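Local coordinates for phage terminase large subunit (Thermus phage P7426, PDB 7KS4), which probably acts as the ATP-driven motor that moves viral DNA into empty capsids and as the nuclease that cuts it, its ATPase domain being the part present here, at residues K14-L18 with L19-P23; I159-S162 with V163-E166. One frame throughout, in Å; residues are numbered along the deposited sequence.

Overall arrangement
Both contacts are local, each made within one continuous run of chain, and they belong to the same N-terminal ATPase domain, a P-loop NTPase built round a mixed beta sheet. Interaction 1 comes first along the chain, where helix 13-19 ends and turns into the loop before helix 25-32; interaction 2 follows at the start of helix 161-175, in the unit that connects strands 150-153 and 178-183. Their centres lie about 33 Å apart, on opposite sides of the chain's centre. Interaction 1 supplies Tyr21, Lys22 and Pro23 to the ADP pocket, whereas in interaction 2 the Ile159 side chain lies about 6 Å from that of Glu155, the predicted ATPase active-site residue.

Interaction 1: residues K14-L18 with L19-P23; sequences KFFEL and LGYKP
The carbonyls of Phe15, Phe16 and Glu17 accept the backbone bonds that end helix 13-19: Leu19 N donates to Phe15 O (3.0 Å), Gly20 N to Glu17 O (3.2 Å) and Tyr21 N to Phe16 O (3.0 Å). Gly20, at phi 68°, turns the chain out of the helix. Phe16 and Tyr21 form an edge-to-face pair: the CD2-CE2 edge of Tyr21 faces the Phe16 ring, with planes at 80° and CD2 3.5 Å from Phe16 CD1. Pro23 CG approaches Phe16 CE2 obliquely at 4.0 Å, while Pro23 N sits over the centre of one Tyr21 face. Phe15 CG is anti to the backbone N (chi1 -166°), which brings CE2 within 3.6 Å of Leu19 CD1. A water donates to both Tyr21 O (2.7 Å) and Glu17 OE1, tying the helix to the loop. Tyr21 OH is hydrogen-bonded to His31, and Leu19 and Tyr21 both pack on helix 48-62. The bonds from Gly20 N and Tyr21 N, with the positive phi of Gly20, form a Schellman motif that leads the chain into the ADP pocket, where Tyr21, Lys22 and Pro23 line the nucleotide and Lys22 O accepts a hydrogen bond from the adenine N6.

Interaction 2: residues I159-S162 with V163-E166; sequences IPFS and VWSE
Phe161 and Ser165, one helical turn apart, share the straightest backbone hydrogen bond of this contact: Ser165 N reaches Phe161 O at 2.8 Å, with 168° at the hydrogen. Glu166 N follows to Ser162 O (2.9 Å), and Val163 N bonds to Pro160 O (3.0 Å). These three bonds join the two segments along the backbone, each linking residues three or four positions apart.

Among the aromatic contacts, the Phe161 ring lies across the next turn of its own helix. Its chi1 of -178° swings the ring away from the Phe161 nitrogen and along the helix, setting CE1 3.6 Å from Trp164 CD1 and CE2 3.6 Å from Ser165 CB. Phe161 and the five-membered ring of Trp164 meet obliquely, their planes at 37°.

The aliphatic contacts centre on Val163. Ile159 CG2 meets Val163 CB at 3.7 Å, the two side chains crossing at about a right angle, and Pro160 CD lies 4.1 Å from Val163 CG2.

Beyond the two segments, Trp190 of helix 190-197 donates a hydrogen bond from NE1 to Ile159 O, and its ring meets those of Phe161 and Trp164. Trp164 also takes Phe194 edge-to-face and rests on Ala179 and Ile181 of strand 178-183. Trp164 thus links the start of helix 161-175 to that strand and to helix 190-197, within the beta-alpha-beta unit that runs from strand 150-153 to strand 178-183.

Interaction 1: residues K14-L18 with L19-P23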
# COMPACT_ATOMS: atom_id res chain seq x y z
N LYS A 14 5.40 -8.63 -17.28
CA LYS A 14 5.47 -10.09 -17.17
C LYS A 14 5.05 -10.55 -15.78
O LYS A 14 4.33 -11.54 -15.64
CB LYS A 14 6.88 -10.57 -17.49
CG LYS A 14 7.43 -10.06 -18.82
CD LYS A 14 7.68 -11.18 -19.81
CE LYS A 14 9.07 -11.77 -19.65
NZ LYS A 14 9.26 -12.94 -20.55
N PHE A 15 5.48 -9.83 -14.75
CA PHE A 15 5.07 -10.21 -13.40
C PHE A 15 3.57 -9.98 -13.20
O PHE A 15 2.89 -10.81 -12.59
CB PHE A 15 5.88 -9.46 -12.36
CG PHE A 15 5.76 -10.03 -10.98
CD1 PHE A 15 6.57 -11.08 -10.57
CD2 PHE A 15 4.82 -9.54 -10.08
CE1 PHE A 15 6.46 -11.61 -9.30
CE2 PHE A 15 4.70 -10.07 -8.81
CZ PHE A 15 5.52 -11.11 -8.42
N PHE A 16 3.05 -8.85 -13.68
CA PHE A 16 1.60 -8.62 -13.61
C PHE A 16 0.84 -9.77 -14.27
O PHE A 16 -0.16 -10.26 -13.74
CB PHE A 16 1.23 -7.31 -14.30
CG PHE A 16 1.79 -6.08 -13.64
CD1 PHE A 16 2.08 -6.06 -12.28
CD2 PHE A 16 2.00 -4.93 -14.38
CE1 PHE A 16 2.58 -4.91 -11.68
CE2 PHE A 16 2.49 -3.78 -13.79
CZ PHE A 16 2.78 -3.77 -12.44
N GLU A 17 1.29 -10.17 -15.46
CA GLU A 17 0.63 -11.25 -16.18
C GLU A 17 0.63 -12.54 -15.37
O GLU A 17 -0.37 -13.28 -15.37
CB GLU A 17 1.33 -11.45 -17.53
CG GLU A 17 0.63 -12.39 -18.47
CD GLU A 17 -0.51 -11.73 -19.24
OE1 GLU A 17 -1.06 -10.72 -18.75
OE2 GLU A 17 -0.85 -12.24 -20.33
N LEU A 18 1.73 -12.85 -14.68
CA LEU A 18 1.73 -13.99 -13.77
C LEU A 18 0.66 -13.83 -12.70
O LEU A 18 -0.01 -14.80 -12.33
CB LEU A 18 3.11 -14.16 -13.12
CG LEU A 18 4.24 -14.71 -13.98
CD1 LEU A 18 5.57 -14.69 -13.21
CD2 LEU A 18 3.92 -16.13 -14.43
N LEU A 19 0.47 -12.62 -12.19
CA LEU A 19 -0.50 -12.43 -11.13
C LEU A 19 -1.95 -12.44 -11.61
O LEU A 19 -2.85 -12.45 -10.77
CB LEU A 19 -0.24 -11.10 -10.41
CG LEU A 19 0.82 -11.15 -9.31
CD1 LEU A 19 1.08 -9.75 -8.80
CD2 LEU A 19 0.38 -12.07 -8.19
N GLY A 20 -2.20 -12.45 -12.91
CA GLY A 20 -3.55 -12.22 -13.38
C GLY A 20 -4.01 -10.81 -13.11
O GLY A 20 -5.21 -10.58 -12.93
N TYR A 21 -3.09 -9.86 -13.11
CA TYR A 21 -3.33 -8.49 -12.68
C TYR A 21 -3.19 -7.56 -13.88
O TYR A 21 -2.18 -7.61 -14.59
CB TYR A 21 -2.34 -8.12 -11.58
CG TYR A 21 -2.37 -6.68 -11.09
CD1 TYR A 21 -3.52 -6.13 -10.52
CD2 TYR A 21 -1.23 -5.90 -11.13
CE1 TYR A 21 -3.53 -4.83 -10.05
CE2 TYR A 21 -1.23 -4.59 -10.65
CZ TYR A 21 -2.38 -4.07 -10.12
OH TYR A 21 -2.39 -2.77 -9.63
N LYS A 22 -4.20 -6.72 -14.10
CA LYS A 22 -4.21 -5.76 -15.20
C LYS A 22 -4.46 -4.37 -14.63
O LYS A 22 -5.61 -3.90 -14.58
CB LYS A 22 -5.27 -6.13 -16.24
CG LYS A 22 -4.92 -7.38 -17.08
CD LYS A 22 -5.77 -8.61 -16.70
CE LYS A 22 -5.46 -9.82 -17.60
NZ LYS A 22 -5.42 -11.13 -16.85
N PRO A 23 -3.41 -3.66 -14.24
CA PRO A 23 -3.60 -2.41 -13.50
C PRO A 23 -4.25 -1.31 -14.34
O PRO A 23 -4.13 -1.27 -15.57
CB PRO A 23 -2.18 -2.02 -13.11
CG PRO A 23 -1.33 -2.64 -14.17
CD PRO A 23 -1.99 -3.92 -14.52
O HOH W 1 -1.34 -8.06 -17.07

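Interaction 2: residues I159-S162 with V163-E166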
# COMPACT_ATOMS: atom_id res chain seq x y z
N ILE A 159 -4.57 6.86 10.69
CA ILE A 159 -3.54 6.33 11.58
C ILE A 159 -2.85 7.51 12.26
O ILE A 159 -2.44 8.44 11.57
CB ILE A 159 -2.52 5.47 10.80
CG1 ILE A 159 -3.21 4.22 10.24
CG2 ILE A 159 -1.35 5.07 11.70
CD1 ILE A 159 -2.33 3.39 9.32
N PRO A 160 -2.70 7.50 13.58
CA PRO A 160 -2.01 8.62 14.24
C PRO A 160 -0.58 8.78 13.72
O PRO A 160 0.14 7.80 13.53
CB PRO A 160 -2.03 8.22 15.72
CG PRO A 160 -3.16 7.26 15.86
CD PRO A 160 -3.21 6.52 14.56
N PHE A 161 -0.18 10.03 13.51
CA PHE A 161 1.17 10.30 13.02
C PHE A 161 2.23 9.60 13.85
O PHE A 161 3.26 9.17 13.32
CB PHE A 161 1.46 11.80 13.00
CG PHE A 161 2.82 12.14 12.46
CD1 PHE A 161 3.15 11.84 11.15
CD2 PHE A 161 3.77 12.73 13.27
CE1 PHE A 161 4.39 12.13 10.65
CE2 PHE A 161 5.03 13.04 12.77
CZ PHE A 161 5.34 12.73 11.45
N SER A 162 1.98 9.47 15.16
CA SER A 162 2.97 8.88 16.06
C SER A 162 3.31 7.45 15.65
O SER A 162 4.46 7.01 15.80
CB SER A 162 2.46 8.91 17.50
OG SER A 162 1.22 8.23 17.61
N VAL A 163 2.33 6.69 15.17
CA VAL A 163 2.63 5.35 14.67
C VAL A 163 3.68 5.43 13.58
O VAL A 163 4.65 4.66 13.57
CB VAL A 163 1.34 4.66 14.18
CG1 VAL A 163 1.64 3.26 13.66
CG2 VAL A 163 0.32 4.58 15.32
N TRP A 164 3.54 6.38 12.65
CA TRP A 164 4.55 6.55 11.61
C TRP A 164 5.87 7.02 12.21
O TRP A 164 6.91 6.36 12.06
CB TRP A 164 4.06 7.54 10.55
CG TRP A 164 5.17 7.93 9.63
CD1 TRP A 164 5.92 9.07 9.69
CD2 TRP A 164 5.69 7.17 8.53
NE1 TRP A 164 6.86 9.07 8.70
CE2 TRP A 164 6.75 7.92 7.97
CE3 TRP A 164 5.37 5.94 7.96
CZ2 TRP A 164 7.47 7.47 6.87
CZ3 TRP A 164 6.09 5.50 6.88
CH2 TRP A 164 7.13 6.26 6.34
N SER A 165 5.86 8.16 12.90
CA SER A 165 7.11 8.81 13.29
C SER A 165 7.94 7.92 14.22
O SER A 165 9.17 7.89 14.12
CB SER A 165 6.84 10.16 13.95
OG SER A 165 6.12 9.99 15.16
N GLU A 166 7.28 7.22 15.13
CA GLU A 166 7.98 6.49 16.18
C GLU A 166 8.12 5.00 15.90
O GLU A 166 9.16 4.42 16.22
CB GLU A 166 7.25 6.70 17.51
CG GLU A 166 7.16 8.17 17.93
CD GLU A 166 6.33 8.39 19.18
OE1 GLU A 166 5.83 7.39 19.75
OE2 GLU A 166 6.17 9.56 19.60